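Local coordinates for suppressor protein MPT5 (Saccharomyces cerevisiae, PDB 5BZ1) that binds short sequence elements in the 3' untranslated regions of target mRNAs through its Pumilio repeat domain and negatively regulates HO expression, at residues I85-V89 with K120-F126; I129-V133 with A163-N169. One frame throughout, in Å; residues are numbered along the deposited sequence.

Interaction 1: residues I85-V89 with K120-F126; sequences IYPNV and KGFSQEF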
ATOM      1  N   ILE A  85      -8.876  25.208 -12.270  1.00 28.42           N
ATOM      2  CA  ILE A  85      -9.098  24.624 -10.949  1.00 31.48           C
ATOM      3  C   ILE A  85      -7.897  23.950 -10.280  1.00 32.08           C
ATOM      4  O   ILE A  85      -8.013  23.504  -9.140  1.00 34.24           O
ATOM      5  CB  ILE A  85     -10.305  23.642 -10.959  1.00 29.57           C
ATOM      6  CG1 ILE A  85     -10.109  22.534 -11.995  1.00 29.08           C
ATOM      7  CG2 ILE A  85     -11.604  24.387 -11.231  1.00 25.67           C
ATOM      8  CD1 ILE A  85      -9.389  21.309 -11.478  1.00 26.59           C
ATOM      9  N   TYR A  86      -6.762  23.859 -10.970  1.00 29.48           N
ATOM     10  CA  TYR A  86      -5.596  23.186 -10.382  1.00 34.91           C
ATOM     11  C   TYR A  86      -5.115  23.745  -9.028  1.00 29.57           C
ATOM     12  O   TYR A  86      -4.661  22.971  -8.185  1.00 31.09           O
ATOM     13  CB  TYR A  86      -4.434  23.025 -11.383  1.00 32.04           C
ATOM     14  CG  TYR A  86      -3.566  24.248 -11.608  1.00 32.18           C
ATOM     15  CD1 TYR A  86      -2.522  24.562 -10.741  1.00 29.76           C
ATOM     16  CD2 TYR A  86      -3.767  25.066 -12.709  1.00 26.85           C
ATOM     17  CE1 TYR A  86      -1.724  25.674 -10.955  1.00 34.29           C
ATOM     18  CE2 TYR A  86      -2.976  26.173 -12.931  1.00 31.08           C
ATOM     19  CZ  TYR A  86      -1.960  26.473 -12.054  1.00 35.46           C
ATOM     20  OH  TYR A  86      -1.179  27.579 -12.287  1.00 36.71           O
ATOM     21  N   PRO A  87      -5.223  25.073  -8.801  1.00 27.97           N
ATOM     22  CA  PRO A  87      -4.818  25.510  -7.456  1.00 31.53           C
ATOM     23  C   PRO A  87      -5.726  24.976  -6.337  1.00 31.20           C
ATOM     24  O   PRO A  87      -5.332  25.040  -5.172  1.00 29.96           O
ATOM     25  CB  PRO A  87      -4.942  27.037  -7.532  1.00 31.49           C
ATOM     26  CG  PRO A  87      -4.809  27.367  -8.993  1.00 29.81           C
ATOM     27  CD  PRO A  87      -5.476  26.221  -9.697  1.00 27.87           C
ATOM     28  N   ASN A  88      -6.904  24.458  -6.683  1.00 27.22           N
ATOM     29  CA  ASN A  88      -7.895  24.072  -5.681  1.00 28.33           C
ATOM     30  C   ASN A  88      -8.017  22.572  -5.433  1.00 28.29           C
ATOM     31  O   ASN A  88      -9.002  22.125  -4.843  1.00 29.66           O
ATOM     32  CB  ASN A  88      -9.274  24.621  -6.057  1.00 22.19           C
ATOM     33  CG  ASN A  88      -9.232  26.081  -6.444  1.00 32.43           C
ATOM     34  OD1 ASN A  88      -8.957  26.950  -5.615  1.00 33.51           O
ATOM     35  ND2 ASN A  88      -9.514  26.362  -7.711  1.00 25.26           N
ATOM     36  N   VAL A  89      -7.024  21.801  -5.870  1.00 25.00           N
ATOM     37  CA  VAL A  89      -7.102  20.341  -5.791  1.00 26.07           C
ATOM     38  C   VAL A  89      -7.272  19.787  -4.372  1.00 27.56           C
ATOM     39  O   VAL A  89      -7.904  18.749  -4.193  1.00 27.27           O
ATOM     40  CB  VAL A  89      -5.907  19.645  -6.491  1.00 29.21           C
ATOM     41  CG1 VAL A  89      -5.990  19.832  -8.001  1.00 24.62           C
ATOM     42  CG2 VAL A  89      -4.581  20.177  -5.960  1.00 24.97           C
ATOM     43  N   LYS A 120       1.171  20.310 -10.543  1.00 30.55           N
ATOM     44  CA  LYS A 120       1.534  21.626 -10.027  1.00 32.11           C
ATOM     45  C   LYS A 120       0.600  22.039  -8.885  1.00 30.28           C
ATOM     46  O   LYS A 120       1.032  22.651  -7.903  1.00 33.93           O
ATOM     47  CB  LYS A 120       1.501  22.670 -11.144  1.00 32.07           C
ATOM     48  CG  LYS A 120       1.911  24.072 -10.707  1.00 35.03           C
ATOM     49  CD  LYS A 120       1.839  25.042 -11.877  1.00 40.20           C
ATOM     50  CE  LYS A 120       2.096  26.471 -11.434  1.00 44.52           C
ATOM     51  NZ  LYS A 120       2.023  27.417 -12.578  1.00 52.32           N
ATOM     52  N   GLY A 121      -0.675  21.684  -9.006  1.00 27.28           N
ATOM     53  CA  GLY A 121      -1.649  22.013  -7.980  1.00 29.33           C
ATOM     54  C   GLY A 121      -1.380  21.288  -6.675  1.00 30.56           C
ATOM     55  O   GLY A 121      -1.678  21.803  -5.593  1.00 29.47           O
ATOM     56  N   PHE A 122      -0.814  20.088  -6.778  1.00 23.10           N
ATOM     57  CA  PHE A 122      -0.492  19.288  -5.604  1.00 25.93           C
ATOM     58  C   PHE A 122       0.885  19.634  -5.032  1.00 30.66           C
ATOM     59  O   PHE A 122       1.286  19.100  -3.993  1.00 29.92           O
ATOM     60  CB  PHE A 122      -0.549  17.793  -5.936  1.00 28.28           C
ATOM     61  CG  PHE A 122      -1.944  17.233  -6.007  1.00 27.98           C
ATOM     62  CD1 PHE A 122      -2.716  17.107  -4.858  1.00 27.40           C
ATOM     63  CD2 PHE A 122      -2.480  16.811  -7.218  1.00 28.23           C
ATOM     64  CE1 PHE A 122      -4.004  16.585  -4.917  1.00 28.14           C
ATOM     65  CE2 PHE A 122      -3.767  16.292  -7.287  1.00 27.32           C
ATOM     66  CZ  PHE A 122      -4.528  16.178  -6.134  1.00 31.90           C
ATOM     67  N   SER A 123       1.615  20.513  -5.717  1.00 28.40           N
ATOM     68  CA  SER A 123       2.932  20.933  -5.244  1.00 28.21           C
ATOM     69  C   SER A 123       2.790  21.921  -4.090  1.00 32.76           C
ATOM     70  O   SER A 123       1.702  22.452  -3.845  1.00 32.60           O
ATOM     71  CB  SER A 123       3.747  21.572  -6.369  1.00 28.98           C
ATOM     72  OG  SER A 123       3.261  22.868  -6.678  1.00 32.04           O
ATOM     73  N   GLN A 124       3.895  22.176  -3.396  1.00 30.05           N
ATOM     74  CA  GLN A 124       3.885  23.051  -2.228  1.00 30.00           C
ATOM     75  C   GLN A 124       3.520  24.499  -2.543  1.00 33.28           C
ATOM     76  O   GLN A 124       3.225  25.276  -1.638  1.00 37.29           O
ATOM     77  CB  GLN A 124       5.221  22.979  -1.488  1.00 29.83           C
ATOM     78  CG  GLN A 124       5.427  21.677  -0.731  1.00 27.31           C
ATOM     79  CD  GLN A 124       6.699  21.677   0.093  1.00 34.97           C
ATOM     80  OE1 GLN A 124       6.889  22.527   0.961  1.00 39.48           O
ATOM     81  NE2 GLN A 124       7.578  20.722  -0.182  1.00 35.39           N
ATOM     82  N   GLU A 125       3.535  24.861  -3.820  1.00 36.59           N
ATOM     83  CA  GLU A 125       3.124  26.198  -4.225  1.00 38.43           C
ATOM     84  C   GLU A 125       1.641  26.427  -3.903  1.00 34.64           C
ATOM     85  O   GLU A 125       1.226  27.552  -3.622  1.00 36.24           O
ATOM     86  CB  GLU A 125       3.385  26.404  -5.720  1.00 39.90           C
ATOM     87  CG  GLU A 125       3.095  27.813  -6.224  1.00 46.30           C
ATOM     88  CD  GLU A 125       3.339  27.965  -7.715  1.00 53.60           C
ATOM     89  OE1 GLU A 125       3.803  26.993  -8.348  1.00 54.12           O
ATOM     90  OE2 GLU A 125       3.065  29.058  -8.254  1.00 59.08           O
ATOM     91  N   PHE A 126       0.856  25.350  -3.921  1.00 31.75           N
ATOM     92  CA  PHE A 126      -0.586  25.445  -3.703  1.00 34.68           C
ATOM     93  C   PHE A 126      -1.109  24.509  -2.609  1.00 35.68           C
ATOM     94  O   PHE A 126      -2.175  24.748  -2.040  1.00 34.40           O
ATOM     95  CB  PHE A 126      -1.337  25.168  -5.011  1.00 31.42           C
ATOM     96  CG  PHE A 126      -1.028  26.144  -6.110  1.00 36.52           C
ATOM     97  CD1 PHE A 126      -1.629  27.395  -6.132  1.00 34.74           C
ATOM     98  CD2 PHE A 126      -0.144  25.810  -7.129  1.00 35.96           C
ATOM     99  CE1 PHE A 126      -1.352  28.302  -7.147  1.00 38.19           C
ATOM    100  CE2 PHE A 126       0.141  26.710  -8.145  1.00 38.93           C
ATOM    101  CZ  PHE A 126      -0.466  27.958  -8.156  1.00 38.11           C
TER
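The Tyr86 ring turns an edge toward the face of Phe126 in an offset edge-to-face stack, planes at 89° and centroids 5.4 Å apart; Tyr86 CE1 does the touching, 3.5 Å from Phe126 CE2. These groups belong to the alpha-helical repeats of a Pumilio homology domain: the turn leading from helix 75-85 to helix 89-93 packs against the end of helix 112-121 and the loop after it. One face of the tyrosine carries CD of Pro87, offset toward the rim, while Gly121 CA sits at its edge. Phe126 has CG of Glu125 on one face and CE of Lys120 at its edge. The Phe122 ring takes Val89 CG2 over its centre in a CH-pi contact, the methyl standing 3.7 Å from the ring centroid. Phe122 also stacks with Phe159.

Pro87 lies alongside Phe126, its CB 3.6 Å from Phe126 CD1, so both residues of the 3-10 segment meet Phe126 from one side, with Glu125 CG on the other. The two segments' backbones come closest at Gly121, whose CA makes a C-H...O contact of 3.2 Å with Tyr86 O. A CB on that residue would collide with the same oxygen, consistent with a glycine at this point. Gly121 O is hydrogen-bonded to Thr127 OG1.

Lys120 leaves the helix fully extended, CG anti to the backbone N (chi1 -178°), and this stretch carries its chain obliquely past the tyrosine. Its CD rests 3.7 Å from Tyr86 CE1, and at the far end Lys120 NZ donates a hydrogen bond of 3.2 Å to Tyr86 OH.

Interaction 2: residues I129-V133 with A163-N169; sequences IEQVV and AIVEQNN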
ATOM      1  N   ILE A 129       2.662  20.172   2.538  1.00 34.51           N
ATOM      2  CA  ILE A 129       2.987  18.788   2.869  1.00 33.90           C
ATOM      3  C   ILE A 129       1.965  18.226   3.855  1.00 31.27           C
ATOM      4  O   ILE A 129       1.482  17.105   3.696  1.00 32.49           O
ATOM      5  CB  ILE A 129       4.403  18.670   3.470  1.00 38.11           C
ATOM      6  CG1 ILE A 129       5.460  18.781   2.371  1.00 37.45           C
ATOM      7  CG2 ILE A 129       4.576  17.352   4.210  1.00 35.53           C
ATOM      8  CD1 ILE A 129       6.889  18.748   2.884  1.00 37.52           C
ATOM      9  N   GLU A 130       1.646  19.023   4.870  1.00 32.21           N
ATOM     10  CA  GLU A 130       0.648  18.663   5.869  1.00 36.89           C
ATOM     11  C   GLU A 130      -0.695  18.357   5.201  1.00 36.34           C
ATOM     12  O   GLU A 130      -1.386  17.407   5.576  1.00 30.80           O
ATOM     13  CB  GLU A 130       0.492  19.812   6.869  1.00 44.69           C
ATOM     14  CG  GLU A 130      -0.397  19.510   8.063  1.00 61.47           C
ATOM     15  CD  GLU A 130      -0.542  20.701   8.999  1.00 78.78           C
ATOM     16  OE1 GLU A 130       0.259  21.654   8.886  1.00 83.60           O
ATOM     17  OE2 GLU A 130      -1.462  20.682   9.844  1.00 85.34           O
ATOM     18  N   GLN A 131      -1.052  19.157   4.202  1.00 31.69           N
ATOM     19  CA  GLN A 131      -2.290  18.943   3.464  1.00 28.49           C
ATOM     20  C   GLN A 131      -2.248  17.661   2.627  1.00 29.35           C
ATOM     21  O   GLN A 131      -3.259  16.969   2.500  1.00 29.83           O
ATOM     22  CB  GLN A 131      -2.624  20.165   2.604  1.00 23.99           C
ATOM     23  CG  GLN A 131      -3.269  21.309   3.393  1.00 25.94           C
ATOM     24  CD  GLN A 131      -3.431  22.572   2.567  1.00 33.44           C
ATOM     25  OE1 GLN A 131      -2.657  22.822   1.641  1.00 31.91           O
ATOM     26  NE2 GLN A 131      -4.444  23.371   2.890  1.00 31.42           N
ATOM     27  N   VAL A 132      -1.078  17.337   2.074  1.00 25.43           N
ATOM     28  CA  VAL A 132      -0.918  16.094   1.310  1.00 22.88           C
ATOM     29  C   VAL A 132      -1.100  14.863   2.203  1.00 27.39           C
ATOM     30  O   VAL A 132      -1.759  13.894   1.815  1.00 23.96           O
ATOM     31  CB  VAL A 132       0.445  16.018   0.588  1.00 26.28           C
ATOM     32  CG1 VAL A 132       0.602  14.676  -0.110  1.00 26.58           C
ATOM     33  CG2 VAL A 132       0.581  17.146  -0.428  1.00 26.81           C
ATOM     34  N   VAL A 133      -0.510  14.903   3.395  1.00 26.92           N
ATOM     35  CA  VAL A 133      -0.691  13.827   4.370  1.00 28.99           C
ATOM     36  C   VAL A 133      -2.180  13.663   4.676  1.00 30.29           C
ATOM     37  O   VAL A 133      -2.706  12.548   4.690  1.00 29.77           O
ATOM     38  CB  VAL A 133       0.092  14.099   5.671  1.00 30.20           C
ATOM     39  CG1 VAL A 133      -0.308  13.112   6.752  1.00 30.92           C
ATOM     40  CG2 VAL A 133       1.591  14.023   5.416  1.00 27.08           C
ATOM     41  N   ALA A 163       5.960  14.242   0.991  1.00 27.86           N
ATOM     42  CA  ALA A 163       5.083  14.270   2.158  1.00 34.18           C
ATOM     43  C   ALA A 163       5.353  13.100   3.102  1.00 34.45           C
ATOM     44  O   ALA A 163       5.355  13.258   4.323  1.00 34.65           O
ATOM     45  CB  ALA A 163       3.638  14.260   1.720  1.00 31.00           C
ATOM     46  N   ILE A 164       5.568  11.924   2.523  1.00 33.41           N
ATOM     47  CA  ILE A 164       5.780  10.701   3.289  1.00 30.18           C
ATOM     48  C   ILE A 164       7.070  10.729   4.103  1.00 29.85           C
ATOM     49  O   ILE A 164       7.072  10.364   5.281  1.00 34.30           O
ATOM     50  CB  ILE A 164       5.784   9.467   2.366  1.00 31.94           C
ATOM     51  CG1 ILE A 164       4.392   9.242   1.786  1.00 31.28           C
ATOM     52  CG2 ILE A 164       6.236   8.221   3.112  1.00 36.21           C
ATOM     53  CD1 ILE A 164       4.342   8.174   0.734  1.00 25.73           C
ATOM     54  N   VAL A 165       8.163  11.159   3.478  1.00 27.47           N
ATOM     55  CA  VAL A 165       9.475  11.104   4.127  1.00 35.31           C
ATOM     56  C   VAL A 165       9.756  12.290   5.051  1.00 39.14           C
ATOM     57  O   VAL A 165      10.776  12.312   5.741  1.00 43.32           O
ATOM     58  CB  VAL A 165      10.628  10.977   3.102  1.00 35.49           C
ATOM     59  CG1 VAL A 165      10.374   9.818   2.156  1.00 32.66           C
ATOM     60  CG2 VAL A 165      10.798  12.279   2.319  1.00 29.60           C
ATOM     61  N   GLU A 166       8.860  13.271   5.059  1.00 40.08           N
ATOM     62  CA  GLU A 166       9.030  14.443   5.914  1.00 39.71           C
ATOM     63  C   GLU A 166       8.875  14.072   7.389  1.00 40.32           C
ATOM     64  O   GLU A 166       7.809  13.612   7.811  1.00 33.85           O
ATOM     65  CB  GLU A 166       8.026  15.536   5.540  1.00 34.69           C
ATOM     66  CG  GLU A 166       8.143  16.814   6.362  1.00 43.14           C
ATOM     67  CD  GLU A 166       9.350  17.658   5.984  1.00 54.51           C
ATOM     68  OE1 GLU A 166       9.989  17.365   4.951  1.00 56.56           O
ATOM     69  OE2 GLU A 166       9.656  18.621   6.720  1.00 57.31           O
ATOM     70  N   GLN A 167       9.948  14.262   8.157  1.00 38.75           N
ATOM     71  CA  GLN A 167       9.950  14.005   9.601  1.00 40.97           C
ATOM     72  C   GLN A 167       9.425  12.614   9.971  1.00 38.93           C
ATOM     73  O   GLN A 167      10.030  11.605   9.607  1.00 43.70           O
ATOM     74  CB  GLN A 167       9.189  15.110  10.343  1.00 44.86           C
ATOM     75  CG  GLN A 167       9.955  16.433  10.410  1.00 55.49           C
ATOM     76  CD  GLN A 167       9.060  17.637  10.639  1.00 65.73           C
ATOM     77  OE1 GLN A 167       8.344  17.716  11.637  1.00 71.83           O
ATOM     78  NE2 GLN A 167       9.098  18.586   9.710  1.00 71.82           N
ATOM     79  N   ASN A 168       8.300  12.560  10.682  1.00 36.00           N
ATOM     80  CA  ASN A 168       7.723  11.283  11.096  1.00 39.00           C
ATOM     81  C   ASN A 168       6.376  10.980  10.431  1.00 40.75           C
ATOM     82  O   ASN A 168       5.572  10.209  10.965  1.00 37.31           O
ATOM     83  CB  ASN A 168       7.577  11.219  12.619  1.00 46.04           C
ATOM     84  CG  ASN A 168       6.540  12.193  13.143  1.00 52.07           C
ATOM     85  OD1 ASN A 168       6.371  13.288  12.606  1.00 57.06           O
ATOM     86  ND2 ASN A 168       5.834  11.794  14.195  1.00 53.90           N
ATOM     87  N   ASN A 169       6.137  11.579   9.268  1.00 37.08           N
ATOM     88  CA  ASN A 169       4.900  11.347   8.531  1.00 32.82           C
ATOM     89  C   ASN A 169       4.698   9.878   8.141  1.00 33.55           C
ATOM     90  O   ASN A 169       3.572   9.453   7.887  1.00 29.97           O
ATOM     91  CB  ASN A 169       4.830  12.240   7.287  1.00 30.14           C
ATOM     92  CG  ASN A 169       4.706  13.719   7.628  1.00 33.01           C
ATOM     93  OD1 ASN A 169       4.476  14.086   8.778  1.00 36.53           O
ATOM     94  ND2 ASN A 169       4.843  14.571   6.618  1.00 31.96           N
TER
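Apolar contacts make up most of the meeting between 129-133 and 163-169. The small Ala163 is approached by three branched residues of helix 129-137: its CB lies 3.6 Å from Val132 CG1, and the CG2 methyls of Ile129 and Val133 converge on it from farther off. Ile129 divides its work between two branches. Because CG2 stands anti to the backbone N (chi1 -76° for CG1), that methyl reaches the backbone of the alanine, 3.7 Å from Ala163 CA, whereas CD1 at the end of the other branch extends to Glu166 and comes 4.0 Å from its OE1.

In this way one helix of Pumilio repeat 4 is fitted against the start of repeat 5, where helix 158-165 ends and the chain makes a type II' beta turn from Glu166 to Asn169 before entering helix 169-174.

Polar groups join this contact by hydrogen bonds within 163-169. Asn169 ND2 donates to Ala163 O over 2.7 Å with an N-H...O angle of 165°, in the carbonyl plane and in the plane of its own amide, which fixes the rotation of that amide. The same nitrogen rests against Val133 CG2 at 3.5 Å and also against Ile129 CG2. The Glu166 carboxylate receives Gln167 NE2 at OE2, on the anti side, tilted out of the carboxylate plane. An alanine in place of Glu166 would probably strip Ile129 CD1 of its contact on this side and leave the Gln167 amide without this acceptor. Across the turn itself, Asn169 N bonds to Glu166 O at 3.0 Å.

How the interactions relate
Interactions 1 and 2 come in series along the chain, the first closing before the second opens, and their centres lie 16 Å apart on the same side of the chain's centre. The loop that closes interaction 1 leads from helix 112-121 to helix 129-137, where interaction 2 opens, and there the two touch: Gln124 NE2 lies 3.7 Å from Ile129 CD1, and Phe122 also packs on Leu135. Each ties elements about 30 residues apart in sequence, so neighbouring parts of the all-helical array are joined by contacts of similar span. Both approach the bound nucleic acid no closer than about 12 Å, consistent with packing that builds the RNA-binding scaffold.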